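Local coordinates for protein HpcH/HpaI aldolase (Desulfitobacterium hafniense, PDB 3QZ6) that is of undetermined specific function but belongs to the HpcH/HpaI aldolase family and folds as a TIM barrel of eight parallel strands, at residues 38-47 against 66-74; 160-171 against 200-211. One frame throughout, in Å; residues are numbered along the deposited sequence.

Contact 1: residues 38-47 against 66-74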
loop_
_atom_site.group_PDB
_atom_site.type_symbol
_atom_site.label_atom_id
_atom_site.label_comp_id
_atom_site.label_asym_id
_atom_site.label_seq_id
_atom_site.Cartn_x
_atom_site.Cartn_y
_atom_site.Cartn_z
ATOM N N LEU A 38 -9.424 9.977 6.602
ATOM C CA LEU A 38 -10.389 8.888 6.815
ATOM C C LEU A 38 -10.832 8.825 8.272
ATOM O O LEU A 38 -10.039 9.065 9.174
ATOM C CB LEU A 38 -9.799 7.540 6.383
ATOM C CG LEU A 38 -9.660 7.355 4.867
ATOM C CD1 LEU A 38 -8.839 6.122 4.522
ATOM C CD2 LEU A 38 -11.029 7.283 4.218
ATOM N N ASP A 39 -12.105 8.523 8.498
ATOM C CA ASP A 39 -12.610 8.305 9.851
ATOM C C ASP A 39 -12.397 6.871 10.336
ATOM O O ASP A 39 -12.252 6.629 11.531
ATOM C CB ASP A 39 -14.102 8.623 9.902
ATOM C CG ASP A 39 -14.375 10.074 9.632
ATOM O OD1 ASP A 39 -14.081 10.885 10.526
ATOM O OD2 ASP A 39 -14.834 10.398 8.518
ATOM N N TYR A 40 -12.417 5.918 9.406
ATOM C CA TYR A 40 -12.333 4.509 9.773
ATOM C C TYR A 40 -11.818 3.692 8.595
ATOM O O TYR A 40 -11.690 4.197 7.481
ATOM C CB TYR A 40 -13.710 3.979 10.212
ATOM C CG TYR A 40 -14.713 3.847 9.075
ATOM C CD1 TYR A 40 -14.920 2.624 8.432
ATOM C CD2 TYR A 40 -15.448 4.948 8.641
ATOM C CE1 TYR A 40 -15.825 2.504 7.387
ATOM C CE2 TYR A 40 -16.350 4.837 7.601
ATOM C CZ TYR A 40 -16.539 3.614 6.980
ATOM O OH TYR A 40 -17.443 3.510 5.949
ATOM N N PHE A 41 -11.490 2.432 8.847
ATOM C CA PHE A 41 -11.254 1.507 7.756
ATOM C C PHE A 41 -11.689 0.131 8.199
ATOM O O PHE A 41 -11.866 -0.124 9.393
ATOM C CB PHE A 41 -9.784 1.511 7.293
ATOM C CG PHE A 41 -8.806 1.115 8.362
ATOM C CD1 PHE A 41 -8.459 -0.218 8.545
ATOM C CD2 PHE A 41 -8.224 2.080 9.176
ATOM C CE1 PHE A 41 -7.546 -0.583 9.522
ATOM C CE2 PHE A 41 -7.316 1.733 10.157
ATOM C CZ PHE A 41 -6.959 0.403 10.329
ATOM N N ILE A 42 -11.883 -0.755 7.232
ATOM C CA ILE A 42 -12.425 -2.063 7.543
ATOM C C ILE A 42 -11.429 -3.118 7.134
ATOM O O ILE A 42 -11.068 -3.218 5.964
ATOM C CB ILE A 42 -13.758 -2.311 6.818
ATOM C CG1 ILE A 42 -14.721 -1.135 7.055
ATOM C CG2 ILE A 42 -14.368 -3.649 7.265
ATOM C CD1 ILE A 42 -16.162 -1.438 6.653
ATOM N N VAL A 43 -10.966 -3.893 8.106
ATOM C CA VAL A 43 -10.026 -4.962 7.815
ATOM C C VAL A 43 -10.807 -6.135 7.231
ATOM O O VAL A 43 -11.780 -6.593 7.831
ATOM C CB VAL A 43 -9.271 -5.410 9.080
ATOM C CG1 VAL A 43 -8.302 -6.553 8.743
ATOM C CG2 VAL A 43 -8.513 -4.209 9.695
ATOM N N ASP A 44 -10.390 -6.615 6.063
ATOM C CA ASP A 44 -11.109 -7.706 5.404
ATOM C C ASP A 44 -10.637 -9.084 5.875
ATOM O O ASP A 44 -9.734 -9.662 5.281
ATOM C CB ASP A 44 -10.955 -7.611 3.891
ATOM C CG ASP A 44 -12.052 -8.373 3.149
ATOM O OD1 ASP A 44 -12.734 -9.189 3.799
ATOM O OD2 ASP A 44 -12.229 -8.157 1.931
ATOM N N CYS A 45 -11.241 -9.613 6.938
ATOM C CA CYS A 45 -10.895 -10.957 7.398
ATOM C C CYS A 45 -11.752 -12.017 6.726
ATOM O O CYS A 45 -11.602 -13.207 6.987
ATOM C CB CYS A 45 -11.042 -11.095 8.920
ATOM S SG CYS A 45 -9.697 -10.345 9.850
ATOM N N GLU A 46 -12.675 -11.590 5.884
ATOM C CA GLU A 46 -13.460 -12.549 5.118
ATOM C C GLU A 46 -12.680 -13.040 3.903
ATOM O O GLU A 46 -12.676 -14.231 3.594
ATOM C CB GLU A 46 -14.790 -11.933 4.673
ATOM C CG GLU A 46 -15.636 -12.876 3.829
ATOM C CD GLU A 46 -16.969 -12.267 3.440
ATOM O OE1 GLU A 46 -17.055 -11.021 3.361
ATOM O OE2 GLU A 46 -17.931 -13.034 3.229
ATOM N N HIS A 47 -12.009 -12.120 3.218
ATOM C CA HIS A 47 -11.358 -12.458 1.956
ATOM C C HIS A 47 -9.833 -12.287 1.977
ATOM O O HIS A 47 -9.188 -12.303 0.915
ATOM C CB HIS A 47 -11.915 -11.583 0.822
ATOM C CG HIS A 47 -13.383 -11.756 0.572
ATOM N ND1 HIS A 47 -13.947 -12.974 0.247
ATOM C CD2 HIS A 47 -14.396 -10.855 0.555
ATOM C CE1 HIS A 47 -15.247 -12.816 0.059
ATOM N NE2 HIS A 47 -15.545 -11.542 0.237
ATOM N N GLY A 66 -7.047 8.568 16.412
ATOM C CA GLY A 66 -8.419 8.986 16.207
ATOM C C GLY A 66 -9.086 8.315 15.015
ATOM O O GLY A 66 -10.016 8.854 14.435
ATOM N N VAL A 67 -8.613 7.132 14.650
ATOM C CA VAL A 67 -9.193 6.391 13.533
ATOM C C VAL A 67 -9.853 5.127 14.094
ATOM O O VAL A 67 -9.299 4.471 14.984
ATOM C CB VAL A 67 -8.099 6.020 12.495
ATOM C CG1 VAL A 67 -8.682 5.220 11.336
ATOM C CG2 VAL A 67 -7.414 7.287 11.975
ATOM N N SER A 68 -11.045 4.800 13.600
ATOM C CA SER A 68 -11.757 3.625 14.083
ATOM C C SER A 68 -11.461 2.417 13.198
ATOM O O SER A 68 -11.440 2.530 11.976
ATOM C CB SER A 68 -13.267 3.885 14.084
ATOM O OG SER A 68 -13.604 4.992 14.898
ATOM N N VAL A 69 -11.258 1.259 13.814
ATOM C CA VAL A 69 -10.982 0.045 13.055
ATOM C C VAL A 69 -12.195 -0.872 13.134
ATOM O O VAL A 69 -12.610 -1.253 14.225
ATOM C CB VAL A 69 -9.752 -0.697 13.619
ATOM C CG1 VAL A 69 -9.455 -1.962 12.808
ATOM C CG2 VAL A 69 -8.514 0.239 13.649
ATOM N N LEU A 70 -12.787 -1.201 11.987
ATOM C CA LEU A 70 -13.851 -2.205 11.958
ATOM C C LEU A 70 -13.275 -3.451 11.315
ATOM O O LEU A 70 -12.280 -3.371 10.607
ATOM C CB LEU A 70 -15.052 -1.721 11.144
ATOM C CG LEU A 70 -15.674 -0.387 11.573
ATOM C CD1 LEU A 70 -16.843 -0.046 10.654
ATOM C CD2 LEU A 70 -16.140 -0.443 13.035
ATOM N N VAL A 71 -13.901 -4.597 11.549
ATOM C CA VAL A 71 -13.449 -5.827 10.916
ATOM C C VAL A 71 -14.612 -6.531 10.218
ATOM O O VAL A 71 -15.698 -6.655 10.773
ATOM C CB VAL A 71 -12.820 -6.791 11.932
ATOM C CG1 VAL A 71 -12.231 -8.017 11.204
ATOM C CG2 VAL A 71 -11.729 -6.082 12.751
ATOM N N ARG A 72 -14.374 -6.985 8.991
ATOM C CA ARG A 72 -15.336 -7.814 8.279
ATOM C C ARG A 72 -14.960 -9.257 8.601
ATOM O O ARG A 72 -13.924 -9.748 8.157
ATOM C CB ARG A 72 -15.223 -7.550 6.780
ATOM C CG ARG A 72 -16.102 -8.416 5.881
ATOM C CD ARG A 72 -15.525 -8.376 4.461
ATOM N NE ARG A 72 -16.499 -7.916 3.496
ATOM C CZ ARG A 72 -16.208 -7.437 2.292
ATOM N NH1 ARG A 72 -14.951 -7.335 1.885
ATOM N NH2 ARG A 72 -17.189 -7.047 1.493
ATOM N N ILE A 73 -15.780 -9.925 9.401
ATOM C CA ILE A 73 -15.442 -11.260 9.868
ATOM C C ILE A 73 -16.101 -12.316 8.990
ATOM O O ILE A 73 -17.153 -12.082 8.425
ATOM C CB ILE A 73 -15.836 -11.444 11.335
ATOM C CG1 ILE A 73 -17.328 -11.136 11.539
ATOM C CG2 ILE A 73 -14.938 -10.557 12.223
ATOM C CD1 ILE A 73 -17.774 -11.239 13.005
ATOM N N PRO A 74 -15.465 -13.483 8.859
ATOM C CA PRO A 74 -15.985 -14.515 7.945
ATOM C C PRO A 74 -17.211 -15.264 8.478
ATOM O O PRO A 74 -17.976 -15.836 7.705
ATOM C CB PRO A 74 -14.804 -15.475 7.810
ATOM C CG PRO A 74 -14.049 -15.321 9.120
ATOM C CD PRO A 74 -14.178 -13.862 9.471
HETATM O O HOH W 1 -10.452 10.150 11.967
HETATM O O HOH W 2 -14.036 7.374 13.420
#

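Contact 2: residues 160-171 against 200-211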
loop_
_atom_site.group_PDB
_atom_site.type_symbol
_atom_site.label_atom_id
_atom_site.label_comp_id
_atom_site.label_asym_id
_atom_site.label_seq_id
_atom_site.Cartn_x
_atom_site.Cartn_y
_atom_site.Cartn_z
ATOM N N ASP A 160 -36.828 -5.682 6.778
ATOM C CA ASP A 160 -37.365 -5.060 7.985
ATOM C C ASP A 160 -37.092 -5.914 9.223
ATOM O O ASP A 160 -36.755 -5.396 10.282
ATOM C CB ASP A 160 -38.865 -4.787 7.841
ATOM C CG ASP A 160 -39.142 -3.579 6.984
ATOM O OD1 ASP A 160 -39.031 -2.450 7.508
ATOM O OD2 ASP A 160 -39.446 -3.757 5.789
ATOM N N SER A 161 -37.246 -7.224 9.076
ATOM C CA SER A 161 -36.959 -8.153 10.157
ATOM C C SER A 161 -35.473 -8.095 10.543
ATOM O O SER A 161 -35.111 -8.107 11.718
ATOM C CB SER A 161 -37.337 -9.570 9.726
ATOM O OG SER A 161 -37.085 -10.499 10.758
ATOM N N ILE A 162 -34.607 -8.021 9.551
ATOM C CA ILE A 162 -33.181 -7.975 9.848
ATOM C C ILE A 162 -32.809 -6.693 10.589
ATOM O O ILE A 162 -32.115 -6.736 11.604
ATOM C CB ILE A 162 -32.343 -8.141 8.573
ATOM C CG1 ILE A 162 -32.565 -9.544 8.000
ATOM C CG2 ILE A 162 -30.854 -7.873 8.867
ATOM C CD1 ILE A 162 -32.028 -9.763 6.599
ATOM N N LEU A 163 -33.297 -5.557 10.100
ATOM C CA LEU A 163 -32.914 -4.259 10.661
ATOM C C LEU A 163 -33.646 -3.869 11.948
ATOM O O LEU A 163 -33.269 -2.897 12.598
ATOM C CB LEU A 163 -33.061 -3.150 9.615
ATOM C CG LEU A 163 -32.243 -3.358 8.339
ATOM C CD1 LEU A 163 -32.346 -2.135 7.429
ATOM C CD2 LEU A 163 -30.792 -3.645 8.685
ATOM N N ALA A 164 -34.684 -4.617 12.319
ATOM C CA ALA A 164 -35.426 -4.323 13.544
ATOM C C ALA A 164 -34.744 -4.888 14.789
ATOM O O ALA A 164 -35.116 -4.558 15.911
ATOM C CB ALA A 164 -36.874 -4.851 13.448
ATOM N N VAL A 165 -33.751 -5.750 14.596
ATOM C CA VAL A 165 -33.041 -6.331 15.729
ATOM C C VAL A 165 -32.352 -5.229 16.525
ATOM O O VAL A 165 -31.646 -4.396 15.964
ATOM C CB VAL A 165 -32.013 -7.397 15.280
ATOM C CG1 VAL A 165 -31.163 -7.837 16.450
ATOM C CG2 VAL A 165 -32.739 -8.613 14.659
ATOM N N GLN A 166 -32.576 -5.219 17.832
ATOM C CA GLN A 166 -31.960 -4.231 18.709
ATOM C C GLN A 166 -30.436 -4.403 18.722
ATOM O O GLN A 166 -29.923 -5.513 18.878
ATOM C CB GLN A 166 -32.518 -4.371 20.121
ATOM C CG GLN A 166 -31.937 -3.388 21.125
ATOM C CD GLN A 166 -32.422 -3.664 22.543
ATOM O OE1 GLN A 166 -31.890 -4.535 23.239
ATOM N NE2 GLN A 166 -33.445 -2.933 22.969
ATOM N N GLY A 167 -29.716 -3.307 18.532
ATOM C CA GLY A 167 -28.267 -3.366 18.495
ATOM C C GLY A 167 -27.700 -3.256 17.091
ATOM O O GLY A 167 -26.493 -3.149 16.920
ATOM N N VAL A 168 -28.555 -3.281 16.074
ATOM C CA VAL A 168 -28.060 -3.107 14.710
ATOM C C VAL A 168 -27.909 -1.624 14.422
ATOM O O VAL A 168 -28.889 -0.888 14.415
ATOM C CB VAL A 168 -28.994 -3.726 13.665
ATOM C CG1 VAL A 168 -28.455 -3.459 12.258
ATOM C CG2 VAL A 168 -29.154 -5.219 13.912
ATOM N N ASP A 169 -26.684 -1.180 14.170
ATOM C CA ASP A 169 -26.429 0.253 14.036
ATOM C C ASP A 169 -26.602 0.766 12.613
ATOM O O ASP A 169 -27.049 1.893 12.401
ATOM C CB ASP A 169 -25.019 0.584 14.539
ATOM C CG ASP A 169 -24.866 0.311 16.024
ATOM O OD1 ASP A 169 -25.665 0.868 16.802
ATOM O OD2 ASP A 169 -23.980 -0.484 16.410
ATOM N N ALA A 170 -26.255 -0.057 11.631
ATOM C CA ALA A 170 -26.186 0.440 10.267
ATOM C C ALA A 170 -26.348 -0.690 9.263
ATOM O O ALA A 170 -26.212 -1.866 9.612
ATOM C CB ALA A 170 -24.852 1.152 10.052
ATOM N N VAL A 171 -26.635 -0.333 8.015
ATOM C CA VAL A 171 -26.744 -1.332 6.959
ATOM C C VAL A 171 -25.944 -0.881 5.737
ATOM O O VAL A 171 -25.834 0.315 5.459
ATOM C CB VAL A 171 -28.227 -1.596 6.583
ATOM C CG1 VAL A 171 -28.848 -0.362 5.945
ATOM C CG2 VAL A 171 -28.338 -2.792 5.653
ATOM N N VAL A 200 -33.891 -1.309 0.690
ATOM C CA VAL A 200 -33.209 -1.434 1.968
ATOM C C VAL A 200 -33.154 -0.094 2.699
ATOM O O VAL A 200 -33.355 -0.029 3.912
ATOM C CB VAL A 200 -31.785 -2.007 1.801
ATOM C CG1 VAL A 200 -31.023 -1.917 3.134
ATOM C CG2 VAL A 200 -31.870 -3.444 1.297
ATOM N N TYR A 201 -32.888 0.977 1.966
ATOM C CA TYR A 201 -32.842 2.301 2.582
ATOM C C TYR A 201 -34.199 2.689 3.209
ATOM O O TYR A 201 -34.257 3.261 4.300
ATOM C CB TYR A 201 -32.392 3.353 1.565
ATOM C CG TYR A 201 -30.880 3.476 1.418
ATOM C CD1 TYR A 201 -30.016 2.588 2.043
ATOM C CD2 TYR A 201 -30.328 4.500 0.665
ATOM C CE1 TYR A 201 -28.630 2.716 1.912
ATOM C CE2 TYR A 201 -28.957 4.635 0.518
ATOM C CZ TYR A 201 -28.113 3.741 1.140
ATOM O OH TYR A 201 -26.754 3.905 0.992
ATOM N N ARG A 202 -35.291 2.368 2.530
ATOM C CA ARG A 202 -36.611 2.647 3.105
ATOM C C ARG A 202 -36.819 1.893 4.416
ATOM O O ARG A 202 -37.364 2.439 5.373
ATOM C CB ARG A 202 -37.721 2.312 2.115
ATOM C CG ARG A 202 -37.843 3.312 0.985
ATOM C CD ARG A 202 -38.967 2.922 0.048
ATOM N NE ARG A 202 -38.515 2.925 -1.333
ATOM C CZ ARG A 202 -38.605 1.876 -2.137
ATOM N NH1 ARG A 202 -39.147 0.761 -1.689
ATOM N NH2 ARG A 202 -38.161 1.949 -3.385
ATOM N N ALA A 203 -36.372 0.640 4.467
ATOM C CA ALA A 203 -36.472 -0.127 5.705
ATOM C C ALA A 203 -35.573 0.454 6.793
ATOM O O ALA A 203 -35.954 0.516 7.966
ATOM C CB ALA A 203 -36.146 -1.603 5.462
ATOM N N ALA A 204 -34.371 0.877 6.412
ATOM C CA ALA A 204 -33.470 1.498 7.373
ATOM C C ALA A 204 -34.133 2.733 7.999
ATOM O O ALA A 204 -34.054 2.955 9.212
ATOM C CB ALA A 204 -32.144 1.872 6.697
ATOM N N ASP A 205 -34.783 3.538 7.166
ATOM C CA ASP A 205 -35.499 4.716 7.652
ATOM C C ASP A 205 -36.595 4.326 8.641
ATOM O O ASP A 205 -36.717 4.925 9.710
ATOM C CB ASP A 205 -36.084 5.522 6.483
ATOM C CG ASP A 205 -35.003 6.168 5.627
ATOM O OD1 ASP A 205 -33.884 6.361 6.148
ATOM O OD2 ASP A 205 -35.262 6.481 4.443
ATOM N N ARG A 206 -37.383 3.316 8.290
ATOM C CA ARG A 206 -38.447 2.835 9.176
ATOM C C ARG A 206 -37.920 2.342 10.522
ATOM O O ARG A 206 -38.567 2.531 11.554
ATOM C CB ARG A 206 -39.252 1.723 8.506
ATOM C CG ARG A 206 -40.163 2.198 7.380
ATOM C CD ARG A 206 -41.130 1.096 6.964
ATOM N NE ARG A 206 -40.455 -0.027 6.315
ATOM C CZ ARG A 206 -40.263 -0.122 5.004
ATOM N NH1 ARG A 206 -40.692 0.842 4.196
ATOM N NH2 ARG A 206 -39.648 -1.181 4.495
ATOM N N GLN A 207 -36.743 1.717 10.512
ATOM C CA GLN A 207 -36.212 1.082 11.714
ATOM C C GLN A 207 -35.220 1.953 12.482
ATOM O O GLN A 207 -34.704 1.537 13.516
ATOM C CB GLN A 207 -35.548 -0.260 11.369
ATOM C CG GLN A 207 -36.444 -1.229 10.601
ATOM C CD GLN A 207 -37.729 -1.551 11.348
ATOM O OE1 GLN A 207 -37.752 -1.579 12.580
ATOM N NE2 GLN A 207 -38.807 -1.779 10.605
ATOM N N GLY A 208 -34.933 3.145 11.967
ATOM C CA GLY A 208 -33.991 4.039 12.621
ATOM C C GLY A 208 -32.551 3.543 12.566
ATOM O O GLY A 208 -31.791 3.685 13.523
ATOM N N VAL A 209 -32.176 2.977 11.425
ATOM C CA VAL A 209 -30.847 2.397 11.225
ATOM C C VAL A 209 -30.014 3.264 10.268
ATOM O O VAL A 209 -30.526 3.770 9.275
ATOM C CB VAL A 209 -30.979 0.947 10.694
ATOM C CG1 VAL A 209 -29.658 0.418 10.147
ATOM C CG2 VAL A 209 -31.529 0.026 11.789
ATOM N N VAL A 210 -28.729 3.440 10.566
ATOM C CA VAL A 210 -27.872 4.259 9.719
ATOM C C VAL A 210 -27.691 3.628 8.337
ATOM O O VAL A 210 -27.544 2.417 8.202
ATOM C CB VAL A 210 -26.495 4.510 10.377
ATOM C CG1 VAL A 210 -25.522 5.131 9.383
ATOM C CG2 VAL A 210 -26.643 5.394 11.600
ATOM N N LYS A 211 -27.703 4.465 7.312
ATOM C CA LYS A 211 -27.537 3.996 5.949
ATOM C C LYS A 211 -26.071 4.093 5.513
ATOM O O LYS A 211 -25.417 5.109 5.736
ATOM C CB LYS A 211 -28.459 4.792 5.016
ATOM C CG LYS A 211 -29.939 4.436 5.217
ATOM C CD LYS A 211 -30.887 5.358 4.457
ATOM C CE LYS A 211 -30.788 6.792 4.956
ATOM N NZ LYS A 211 -32.033 7.551 4.629
HETATM O O HOH W 3 -28.457 3.405 14.408
#

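Contact 1: residues 38-47 against 66-74
The backbone oxygen of D39 takes two donors: the amide of S68, at 3.0 Å from S68 N to D39 O and almost straight (176° at the hydrogen), and a water that also donates to S68 OG. This opens the parallel pairing of strands 40-44 and 68-72, neighbours in the TIM barrel and the two strands of a beta-alpha-beta unit whose connecting helix is 52-65. F41 N to S68 O, L70 N to F41 O, V43 N to L70 O and R72 N to V43 O carry the register onward. The two faces differ in their neighbours. Y40, I42 and L70 point into the barrel interior and touch residues of strand 232-237, and Y40 CD1 meets L70 CD1 at 4.0 Å. On the outer face, V43 and V69 lie against helix 52-65; F41 CG sits between the backbone N and the carbonyl carbon (chi1 61°), and the ring so placed lays CZ beside V69 CG2 (3.7 Å) and CD2 against V67 CG1 (3.8 Å).

Charge gathers where the strands end, the end at which TIM barrels generally carry their active sites. R72 NH1 lies 2.8 Å from D44 OD2 in a salt bridge whose hydrogen bond is weak, bent to 127°; D44 OD2 also bonds N22, and R72 NH2 bonds Q149. E46 OE1 approaches R72 NE to 3.2 Å well out of the guanidinium plane, held by charge rather than by a directed N-H. D44 OD1 turns back in an Asx motif, receiving H47 N at 3.1 Å from above its carboxylate plane.

Contact 2: residues 160-171 against 200-211
L163 is a knob in the hollow formed by V200, A203, A204 and Q207, joining helix 159-163 to helix 191-207 on the outside of the TIM barrel. The tip does the filling: CG lies anti to the carbonyl carbon (chi1 -58°), and CD1 reaches within 3.8 Å of A204 N. Past the end of helix 191-207, V209 wedges between L163 and strand 170-173, its CG2 3.5 Å from L163 O and its CG1 3.5 Å from A170 CA. V171 also faces the long helix, bringing CG2 to 3.8 Å from V200 CG1. A170 and V210 pair on the other face of the sheet, where strands 170-173 and 210-215 begin their parallel run with V210 N bonded to D169 O and V171 N to V210 O.

Farther along the helices, A203 CB meets D160 OD1, and A164 CB meets Q207 OE1 at 3.5 Å. The carboxylate of D160 is gripped side-on by R206: NE reaches OD1, and R206 NH2 lies 2.9 Å from D160 OD2 on its syn lone pair. Q207, bent at chi2 (-58°), brings its amide to the same carboxylate, so that Q207 NE2 donates over 3.2 Å to the anti lone pair of D160 OD1.

Both contacts belong to one closed barrel sheet, but they hold different elements. Contact 1 is the more buried, its centre about 5 Å from the centre of the chain, and is chiefly strand against strand; contact 2, about 15 Å from that centre, pairs just the first residues of its strands and adds helix-to-helix packing on the outer layer. The two do not touch: their nearest atoms are about 8 Å apart. Each has an arginine-carboxylate salt bridge, differently placed. In 38-47 against 66-74 it lies at the C-terminal ends of the strands, with a weak bond and an out-of-plane charge pair; in 160-171 against 200-211 it joins two outer helices through a two-nitrogen grip.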